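Local atomic coordinates of single-stranded DNA-binding protein 1 (Streptomyces coelicolor, PDB entry 4DAM), a protein that probably binds single-stranded DNA as a homotetramer, this chain holding the OB-fold part of a longer polypeptide. Residues M13-I18 / Q90-V95; V24-V29 / R40-V45; G36-F41 / W68-L73. The protein carries 1 engineered substitution. All coordinates share one frame; numbering follows the deposited sequence. Where two conformers were deposited one is given.

Contact 1: residues M13-I18 / Q90-V95; sequences MNEIMI and QGRLKV. Engineered in segment 13-18: Ile-16 (natural residue Thr).
Glu-15 and Lys-94 bend together: Glu-15 sets CG anti to its carbonyl carbon and folds at chi2 (-89°), while Lys-94 folds at chi2 (-72°), bringing its amine back to the Glu-15 carboxylate. Their salt bridge, Lys-94 NZ to Glu-15 OE1 (2.7 Å), is made on the carboxylate's syn side. The same OE1 lies 2.9 Å from a water that accepts a bond from Ile-16 N, while OE2 is hydrogen-bonded to Tyr-49 of the second subunit. An alanine in place of Glu-15 has no carboxylate, and the Lys-94 amine and that tyrosine hydroxyl would probably be left without this partner. The Arg-92 side chain crosses that of Glu-15 at a slant, its CD 3.6 Å from Glu-15 CD; Met-17 lies alongside Arg-92, its SD 3.5 Å from Arg-92 CG. Ile-18 CG2 packs on Leu-93 CB, and Phe-65 touches both. The backbones join through Leu-93 N to Ile-16 O (2.8 Å, 174° at the hydrogen) and through reciprocal bonds between Ile-18 and Gly-91. The engineered Ile-16 also brings CG2, more loosely, to 4.3 Å from Leu-93 CD2. This antiparallel pairing of strands 17-33 and 86-100 belongs to the curled sheet of the OB fold.

Contact 2: residues V24-V29 / R40-V45; sequences VATTPV and RFRLAV
Val-29 and Arg-40 exchange two backbone hydrogen bonds, Val-29 N to Arg-40 O at 2.9 Å and Arg-40 N to Val-29 O at 3.0 Å, as a hydrogen-bonded antiparallel pair of the first beta hairpin of the OB fold. At the other end Ala-25 N donates to Arg-42 O over 2.8 Å, beside the non-hydrogen-bonded pair of Val-24 and Leu-43. The register slips by two residues between these ladders, and the loop through Thr-26 and Thr-27 takes up the difference.

A side chain bridges this interruption. Thr-26 places OG1 between its backbone N and carbonyl carbon (chi1 62°), turned at the opposite strand, where it accepts the N-H of Arg-42 at 3.0 Å with an angle of 159°. The hydroxyl thereby serves the amide where the strand pairing is broken. Its methyl, CG2, rests on the aliphatic part of Arg-42, against CB and CD, while the Arg-42 chain runs extended from CG to NE and carries its guanidinium away from the loop.

The packing divides between two sides. Phe-41 is buried and turned toward segment 24-29: the Val-24 and Phe-41 side chains cross at about a right angle, both valine methyls coming near CD1, and the Pro-28 ring sets CG 3.9 Å from Phe-41 CB. Leu-81 touches Pro-28 and Phe-41, and Val-67 of strand 56-70 also packs on Phe-41, extending the apolar packing around it. On the more exposed side Ala-25 CB meets Ala-44 CB, and Arg-40 runs alongside Val-29, both side chains pointing the same way. There Val-29 CG2 lies over one face of the Arg-40 guanidinium, offset toward its rim and 4.0 Å from NH1.

Contact 3: residues G36-F41 / W68-L73; sequences GPSVRF and WANRQL
Over one face of the Trp-68 indole lies Arg-40 CB, making a CH-pi contact 4.0 Å from the centroid of the six-membered ring and 19° off its normal; Ser-38 OG and a water lie at the ring edge. The pair sits in the antiparallel hairpin of strands 36-51 and 56-70 in the OB fold, Arg-40 facing Trp-68 as a non-hydrogen-bonded pair. Arg-40 CD continues along the ring to CH2 at 3.7 Å, while the guanidinium plane is turned 62° from the indole. Trp-68 sets CG anti to its carbonyl carbon (chi1 -62°), which brings the ring back alongside the arginine chain; Asp-109 and Asp-111 of strand 103-112 also touch it. One step further from the hairpin turn, Val-39 and Ala-69 trade backbone bonds, Val-39 N to Ala-69 O at 3.0 Å and Ala-69 N to Val-39 O at 2.9 Å. Their side chains turn to the other side of the sheet, where Val-39 also meets Ala-74 of helix 71-80. A water bonded to Ser-38 OG donates to Ala-69 O. Further along, Pro-37 CG rests against Arg-71 O, and a second water donates to Pro-37 O while accepting from Arg-71 N at 2.8 Å.

All three contacts lie in one curled sheet of the OB fold. Contact 1 closes the longest loop, pairing the start of strand 17-33 with strand 86-100, and the other two are nested inside it. Contact 2 pairs the later part of strand 17-33 with strand 36-51, and contact 3 pairs that strand with the end of strand 56-70. Contacts 2 and 3 share Arg-40 and Phe-41, their centres lie about 13 Å apart, and Val-39 packs against Pro-28 and Val-29. Contact 1 lies about 18 Å from contact 2 and 17 Å from contact 3, centre to centre, touching neither. It also meets the second subunit, through residues such as Glu-15, at an interface of the homotetramer.

Contact 1: residues M13-I18 / Q90-V95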
loop_
_atom_site.group_PDB
_atom_site.type_symbol
_atom_site.label_atom_id
_atom_site.label_comp_id
_atom_site.label_asym_id
_atom_site.label_seq_id
_atom_site.Cartn_x
_atom_site.Cartn_y
_atom_site.Cartn_z
ATOM N N MET A 13 -13.980 -6.476 -4.327
ATOM C CA MET A 13 -13.386 -5.262 -4.783
ATOM C C MET A 13 -13.377 -4.155 -3.697
ATOM O O MET A 13 -14.150 -4.094 -2.716
ATOM C CB MET A 13 -13.987 -4.786 -6.158
ATOM C CG MET A 13 -15.322 -4.067 -6.158
ATOM S SD MET A 13 -15.971 -3.803 -7.832
ATOM C CE MET A 13 -17.276 -2.620 -7.540
ATOM N N ASN A 14 -12.404 -3.310 -3.903
ATOM C CA ASN A 14 -12.224 -2.107 -3.131
ATOM C C ASN A 14 -11.994 -2.313 -1.633
ATOM O O ASN A 14 -12.466 -1.546 -0.799
ATOM C CB ASN A 14 -13.386 -1.165 -3.350
ATOM C CG ASN A 14 -13.009 0.249 -3.101
ATOM O OD1 ASN A 14 -13.815 1.019 -2.598
ATOM N ND2 ASN A 14 -11.760 0.603 -3.418
ATOM N N GLU A 15 -11.281 -3.373 -1.307
ATOM C CA GLU A 15 -10.756 -3.548 0.027
ATOM C C GLU A 15 -9.533 -2.645 0.105
ATOM O O GLU A 15 -8.870 -2.352 -0.899
ATOM C CB GLU A 15 -10.356 -5.007 0.254
ATOM C CG GLU A 15 -11.530 -5.948 0.258
ATOM C CD GLU A 15 -12.143 -6.122 1.625
ATOM O OE1 GLU A 15 -11.909 -5.284 2.530
ATOM O OE2 GLU A 15 -12.861 -7.121 1.807
ATOM N N ILE A 16 -9.246 -2.167 1.295
ATOM C CA ILE A 16 -8.085 -1.341 1.509
ATOM C C ILE A 16 -7.026 -2.208 2.186
ATOM O O ILE A 16 -7.207 -2.609 3.318
ATOM C CB ILE A 16 -8.460 -0.133 2.391
ATOM C CG1 ILE A 16 -9.691 0.566 1.784
ATOM C CG2 ILE A 16 -7.274 0.822 2.487
ATOM C CD1 ILE A 16 -10.620 1.312 2.739
ATOM N N MET A 17 -5.949 -2.522 1.469
ATOM C CA MET A 17 -4.850 -3.295 2.022
ATOM C C MET A 17 -3.921 -2.330 2.755
ATOM O O MET A 17 -3.842 -1.123 2.459
ATOM C CB MET A 17 -4.047 -3.997 0.913
ATOM C CG MET A 17 -4.775 -5.098 0.176
ATOM S SD MET A 17 -5.657 -6.242 1.233
ATOM C CE MET A 17 -4.356 -7.041 2.310
ATOM N N ILE A 18 -3.283 -2.845 3.780
ATOM C CA ILE A 18 -2.295 -2.092 4.529
ATOM C C ILE A 18 -1.153 -3.022 4.890
ATOM O O ILE A 18 -1.364 -4.218 5.103
ATOM C CB ILE A 18 -2.950 -1.510 5.806
ATOM C CG1 ILE A 18 -2.012 -0.716 6.684
ATOM C CG2 ILE A 18 -3.492 -2.597 6.696
ATOM C CD1 ILE A 18 -2.787 -0.163 7.876
ATOM N N GLN A 90 0.541 -7.656 7.145
ATOM C CA GLN A 90 -0.185 -7.271 5.932
ATOM C C GLN A 90 -1.615 -7.737 6.069
ATOM O O GLN A 90 -1.872 -8.874 6.451
ATOM C CB GLN A 90 0.423 -7.907 4.701
ATOM C CG GLN A 90 -0.110 -7.303 3.416
ATOM C CD GLN A 90 -0.077 -8.272 2.237
ATOM O OE1 GLN A 90 0.053 -7.834 1.090
ATOM N NE2 GLN A 90 -0.173 -9.581 2.506
ATOM N N GLY A 91 -2.569 -6.875 5.746
ATOM C CA GLY A 91 -3.946 -7.318 5.774
ATOM C C GLY A 91 -4.911 -6.231 5.387
ATOM O O GLY A 91 -4.510 -5.185 4.897
ATOM N N ARG A 92 -6.191 -6.501 5.598
ATOM C CA ARG A 92 -7.238 -5.578 5.184
ATOM C C ARG A 92 -7.604 -4.638 6.317
ATOM O O ARG A 92 -7.882 -5.080 7.442
ATOM C CB ARG A 92 -8.472 -6.373 4.757
ATOM C CG ARG A 92 -8.205 -7.187 3.514
ATOM C CD ARG A 92 -9.379 -7.926 2.956
ATOM N NE ARG A 92 -9.370 -9.333 3.332
ATOM C CZ ARG A 92 -8.632 -10.279 2.735
ATOM N NH1 ARG A 92 -7.822 -10.006 1.709
ATOM N NH2 ARG A 92 -8.714 -11.517 3.174
ATOM N N LEU A 93 -7.627 -3.352 6.021
ATOM C CA LEU A 93 -7.950 -2.330 7.012
ATOM C C LEU A 93 -9.456 -2.178 7.163
ATOM O O LEU A 93 -10.163 -2.018 6.163
ATOM C CB LEU A 93 -7.358 -0.990 6.582
ATOM C CG LEU A 93 -7.613 0.246 7.462
ATOM C CD1 LEU A 93 -6.940 0.109 8.823
ATOM C CD2 LEU A 93 -7.206 1.544 6.774
ATOM N N LYS A 94 -9.921 -2.210 8.410
ATOM C CA LYS A 94 -11.319 -1.928 8.736
ATOM C C LYS A 94 -11.394 -0.836 9.794
ATOM O O LYS A 94 -10.955 -1.036 10.922
ATOM C CB LYS A 94 -12.028 -3.204 9.184
ATOM C CG LYS A 94 -11.945 -4.376 8.196
ATOM C CD LYS A 94 -12.801 -4.142 6.973
ATOM C CE LYS A 94 -12.511 -5.048 5.768
ATOM N NZ LYS A 94 -13.509 -4.808 4.671
ATOM N N VAL A 95 -11.945 0.320 9.405
ATOM C CA VAL A 95 -12.128 1.470 10.298
ATOM C C VAL A 95 -13.505 1.318 10.906
ATOM O O VAL A 95 -14.487 1.185 10.187
ATOM C CB VAL A 95 -12.080 2.835 9.544
ATOM C CG1 VAL A 95 -12.421 4.026 10.465
ATOM C CG2 VAL A 95 -10.737 3.003 8.847
HETATM O O HOH W 1 -10.580 -3.009 3.637
#

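Contact 2: residues V24-V29 / R40-V45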
loop_
_atom_site.group_PDB
_atom_site.type_symbol
_atom_site.label_atom_id
_atom_site.label_comp_id
_atom_site.label_asym_id
_atom_site.label_seq_id
_atom_site.Cartn_x
_atom_site.Cartn_y
_atom_site.Cartn_z
ATOM N N VAL A 24 4.156 -5.662 18.784
ATOM C CA VAL A 24 3.070 -6.259 19.549
ATOM C C VAL A 24 2.941 -5.504 20.880
ATOM O O VAL A 24 3.900 -5.417 21.659
ATOM C CB VAL A 24 3.273 -7.761 19.763
ATOM C CG1 VAL A 24 2.132 -8.322 20.647
ATOM C CG2 VAL A 24 3.402 -8.512 18.421
ATOM N N ALA A 25 1.755 -4.946 21.140
ATOM C CA ALA A 25 1.572 -4.019 22.265
ATOM C C ALA A 25 0.795 -4.628 23.425
ATOM O O ALA A 25 0.823 -4.105 24.543
ATOM C CB ALA A 25 0.910 -2.730 21.767
ATOM N N THR A 26 0.090 -5.715 23.166
ATOM C CA THR A 26 -0.647 -6.480 24.181
ATOM C C THR A 26 -0.421 -7.949 23.965
ATOM O O THR A 26 -0.172 -8.379 22.825
ATOM C CB THR A 26 -2.185 -6.216 24.137
ATOM O OG1 THR A 26 -2.752 -6.627 22.863
ATOM C CG2 THR A 26 -2.484 -4.729 24.433
ATOM N N THR A 27 -0.550 -8.738 25.035
ATOM C CA THR A 27 -0.411 -10.178 24.902
ATOM C C THR A 27 -1.548 -10.694 24.027
ATOM O O THR A 27 -2.729 -10.379 24.259
ATOM C CB THR A 27 -0.440 -10.908 26.252
ATOM O OG1 THR A 27 0.620 -10.421 27.075
ATOM C CG2 THR A 27 -0.237 -12.423 26.038
ATOM N N PRO A 28 -1.215 -11.434 22.958
ATOM C CA PRO A 28 -2.271 -11.970 22.106
ATOM C C PRO A 28 -3.251 -12.861 22.844
ATOM O O PRO A 28 -2.892 -13.567 23.798
ATOM C CB PRO A 28 -1.508 -12.760 21.028
ATOM C CG PRO A 28 -0.172 -12.089 20.971
ATOM C CD PRO A 28 0.119 -11.711 22.394
ATOM N N VAL A 29 -4.486 -12.816 22.380
ATOM C CA VAL A 29 -5.578 -13.608 22.934
ATOM C C VAL A 29 -6.061 -14.585 21.891
ATOM O O VAL A 29 -6.441 -14.183 20.788
ATOM C CB VAL A 29 -6.731 -12.706 23.349
ATOM C CG1 VAL A 29 -7.921 -13.556 23.780
ATOM C CG2 VAL A 29 -6.237 -11.784 24.451
ATOM N N ARG A 40 -6.201 -12.287 18.422
ATOM C CA ARG A 40 -6.201 -10.835 18.316
ATOM C C ARG A 40 -5.103 -10.287 19.191
ATOM O O ARG A 40 -4.779 -10.855 20.249
ATOM C CB ARG A 40 -7.537 -10.223 18.689
ATOM C CG ARG A 40 -7.969 -10.409 20.089
ATOM C CD ARG A 40 -9.042 -9.408 20.459
ATOM N NE ARG A 40 -9.651 -9.801 21.715
ATOM C CZ ARG A 40 -9.250 -9.430 22.925
ATOM N NH1 ARG A 40 -8.228 -8.600 23.088
ATOM N NH2 ARG A 40 -9.896 -9.894 23.986
ATOM N N PHE A 41 -4.513 -9.200 18.729
ATOM C CA PHE A 41 -3.543 -8.456 19.523
ATOM C C PHE A 41 -3.504 -7.015 19.074
ATOM O O PHE A 41 -3.869 -6.685 17.946
ATOM C CB PHE A 41 -2.138 -9.080 19.481
ATOM C CG PHE A 41 -1.516 -9.097 18.126
ATOM C CD1 PHE A 41 -0.652 -8.085 17.731
ATOM C CD2 PHE A 41 -1.756 -10.145 17.260
ATOM C CE1 PHE A 41 -0.070 -8.107 16.462
ATOM C CE2 PHE A 41 -1.173 -10.182 15.996
ATOM C CZ PHE A 41 -0.328 -9.158 15.611
ATOM N N ARG A 42 -3.009 -6.157 19.956
ATOM C CA ARG A 42 -2.817 -4.752 19.624
ATOM C C ARG A 42 -1.445 -4.549 19.018
ATOM O O ARG A 42 -0.470 -5.105 19.488
ATOM C CB ARG A 42 -2.977 -3.910 20.873
ATOM C CG ARG A 42 -3.029 -2.402 20.691
ATOM C CD ARG A 42 -3.426 -1.816 22.046
ATOM N NE ARG A 42 -3.589 -0.371 22.080
ATOM C CZ ARG A 42 -4.609 0.304 21.562
ATOM N NH1 ARG A 42 -5.586 -0.312 20.898
ATOM N NH2 ARG A 42 -4.621 1.619 21.691
ATOM N N LEU A 43 -1.393 -3.758 17.953
ATOM C CA LEU A 43 -0.159 -3.436 17.246
ATOM C C LEU A 43 0.085 -1.935 17.333
ATOM O O LEU A 43 -0.802 -1.130 17.021
ATOM C CB LEU A 43 -0.269 -3.829 15.773
ATOM C CG LEU A 43 0.947 -3.555 14.872
ATOM C CD1 LEU A 43 2.094 -4.512 15.197
ATOM C CD2 LEU A 43 0.557 -3.646 13.390
ATOM N N ALA A 44 1.287 -1.562 17.749
ATOM C CA ALA A 44 1.717 -0.156 17.814
ATOM C C ALA A 44 2.693 0.144 16.695
ATOM O O ALA A 44 3.759 -0.469 16.620
ATOM C CB ALA A 44 2.378 0.149 19.155
ATOM N N VAL A 45 2.336 1.115 15.850
ATOM C CA VAL A 45 3.153 1.489 14.712
ATOM C C VAL A 45 3.568 2.956 14.866
ATOM O O VAL A 45 2.735 3.863 14.754
ATOM C CB VAL A 45 2.370 1.276 13.391
ATOM C CG1 VAL A 45 3.194 1.693 12.176
ATOM C CG2 VAL A 45 1.849 -0.153 13.278
#

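Contact 3: residues G36-F41 / W68-L73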
loop_
_atom_site.group_PDB
_atom_site.type_symbol
_atom_site.label_atom_id
_atom_site.label_comp_id
_atom_site.label_asym_id
_atom_site.label_seq_id
_atom_site.Cartn_x
_atom_site.Cartn_y
_atom_site.Cartn_z
ATOM N N GLY A 36 -13.625 -21.480 13.742
ATOM C CA GLY A 36 -12.217 -21.876 13.756
ATOM C C GLY A 36 -11.376 -21.064 14.735
ATOM O O GLY A 36 -11.904 -20.205 15.440
ATOM N N PRO A 37 -10.061 -21.293 14.749
ATOM C CA PRO A 37 -9.181 -20.530 15.631
ATOM C C PRO A 37 -9.136 -19.042 15.308
ATOM O O PRO A 37 -9.268 -18.641 14.144
ATOM C CB PRO A 37 -7.806 -21.166 15.417
ATOM C CG PRO A 37 -7.888 -21.916 14.153
ATOM C CD PRO A 37 -9.322 -22.304 13.965
ATOM N N SER A 38 -8.967 -18.236 16.344
ATOM C CA SER A 38 -8.904 -16.778 16.181
ATOM C C SER A 38 -7.887 -16.256 17.133
ATOM O O SER A 38 -7.797 -16.751 18.258
ATOM C CB SER A 38 -10.268 -16.173 16.514
ATOM O OG SER A 38 -10.212 -14.794 16.869
ATOM N N VAL A 39 -7.112 -15.267 16.698
ATOM C CA VAL A 39 -6.226 -14.550 17.593
ATOM C C VAL A 39 -6.346 -13.067 17.357
ATOM O O VAL A 39 -6.632 -12.634 16.234
ATOM C CB VAL A 39 -4.790 -14.993 17.346
ATOM C CG1 VAL A 39 -4.243 -14.398 16.053
ATOM C CG2 VAL A 39 -3.923 -14.683 18.562
ATOM N N ARG A 40 -6.201 -12.287 18.422
ATOM C CA ARG A 40 -6.201 -10.835 18.316
ATOM C C ARG A 40 -5.103 -10.287 19.191
ATOM O O ARG A 40 -4.779 -10.855 20.249
ATOM C CB ARG A 40 -7.537 -10.223 18.689
ATOM C CG ARG A 40 -7.969 -10.409 20.089
ATOM C CD ARG A 40 -9.042 -9.408 20.459
ATOM N NE ARG A 40 -9.651 -9.801 21.715
ATOM C CZ ARG A 40 -9.250 -9.430 22.925
ATOM N NH1 ARG A 40 -8.228 -8.600 23.088
ATOM N NH2 ARG A 40 -9.896 -9.894 23.986
ATOM N N PHE A 41 -4.513 -9.200 18.729
ATOM C CA PHE A 41 -3.543 -8.456 19.523
ATOM C C PHE A 41 -3.504 -7.015 19.074
ATOM O O PHE A 41 -3.869 -6.685 17.946
ATOM C CB PHE A 41 -2.138 -9.080 19.481
ATOM C CG PHE A 41 -1.516 -9.097 18.126
ATOM C CD1 PHE A 41 -0.652 -8.085 17.731
ATOM C CD2 PHE A 41 -1.756 -10.145 17.260
ATOM C CE1 PHE A 41 -0.070 -8.107 16.462
ATOM C CE2 PHE A 41 -1.173 -10.182 15.996
ATOM C CZ PHE A 41 -0.328 -9.158 15.611
ATOM N N TRP A 68 -6.350 -8.969 13.792
ATOM C CA TRP A 68 -7.104 -10.204 13.869
ATOM C C TRP A 68 -6.541 -11.209 12.899
ATOM O O TRP A 68 -6.267 -10.889 11.756
ATOM C CB TRP A 68 -8.553 -9.959 13.490
ATOM C CG TRP A 68 -9.275 -9.007 14.384
ATOM C CD1 TRP A 68 -9.342 -7.621 14.294
ATOM C CD2 TRP A 68 -10.051 -9.355 15.566
ATOM N NE1 TRP A 68 -10.108 -7.105 15.302
ATOM C CE2 TRP A 68 -10.560 -8.108 16.107
ATOM C CE3 TRP A 68 -10.377 -10.546 16.193
ATOM C CZ2 TRP A 68 -11.380 -8.075 17.226
ATOM C CZ3 TRP A 68 -11.194 -10.495 17.339
ATOM C CH2 TRP A 68 -11.660 -9.286 17.842
ATOM N N ALA A 69 -6.387 -12.441 13.352
ATOM C CA ALA A 69 -5.964 -13.533 12.507
ATOM C C ALA A 69 -6.868 -14.742 12.713
ATOM O O ALA A 69 -7.452 -14.924 13.784
ATOM C CB ALA A 69 -4.497 -13.888 12.787
ATOM N N ASN A 70 -6.970 -15.567 11.680
ATOM C CA ASN A 70 -7.751 -16.767 11.725
ATOM C C ASN A 70 -7.026 -17.980 11.136
ATOM O O ASN A 70 -5.945 -17.844 10.567
ATOM C CB ASN A 70 -9.045 -16.508 10.947
ATOM C CG ASN A 70 -10.015 -15.666 11.686
ATOM O OD1 ASN A 70 -10.596 -16.111 12.628
ATOM N ND2 ASN A 70 -10.210 -14.451 11.240
ATOM N N ARG A 71 -7.619 -19.159 11.276
ATOM C CA ARG A 71 -7.106 -20.375 10.662
ATOM C C ARG A 71 -5.637 -20.632 11.028
ATOM O O ARG A 71 -5.249 -20.434 12.203
ATOM C CB ARG A 71 -7.370 -20.344 9.160
ATOM C CG ARG A 71 -8.872 -20.243 8.861
ATOM C CD ARG A 71 -9.239 -21.109 7.680
ATOM N NE ARG A 71 -10.628 -20.927 7.231
ATOM C CZ ARG A 71 -11.711 -21.258 7.948
ATOM N NH1 ARG A 71 -11.607 -21.766 9.181
ATOM N NH2 ARG A 71 -12.919 -21.056 7.436
ATOM N N GLN A 72 -4.816 -21.081 10.078
ATOM C CA GLN A 72 -3.450 -21.484 10.416
ATOM C C GLN A 72 -2.614 -20.314 10.926
ATOM O O GLN A 72 -1.779 -20.484 11.817
ATOM C CB GLN A 72 -2.744 -22.179 9.247
ATOM C CG GLN A 72 -1.492 -22.929 9.668
ATOM C CD GLN A 72 -1.786 -24.083 10.618
ATOM O OE1 GLN A 72 -2.708 -24.880 10.385
ATOM N NE2 GLN A 72 -1.020 -24.167 11.711
ATOM N N LEU A 73 -2.856 -19.115 10.398
ATOM C CA LEU A 73 -2.147 -17.936 10.885
ATOM C C LEU A 73 -2.426 -17.705 12.376
ATOM O O LEU A 73 -1.534 -17.385 13.149
ATOM C CB LEU A 73 -2.538 -16.690 10.098
ATOM C CG LEU A 73 -1.871 -15.364 10.469
ATOM C CD1 LEU A 73 -0.358 -15.482 10.477
ATOM C CD2 LEU A 73 -2.331 -14.282 9.490
HETATM O O HOH W 2 -10.271 -19.727 11.831
HETATM O O HOH W 3 -9.798 -13.602 14.643
#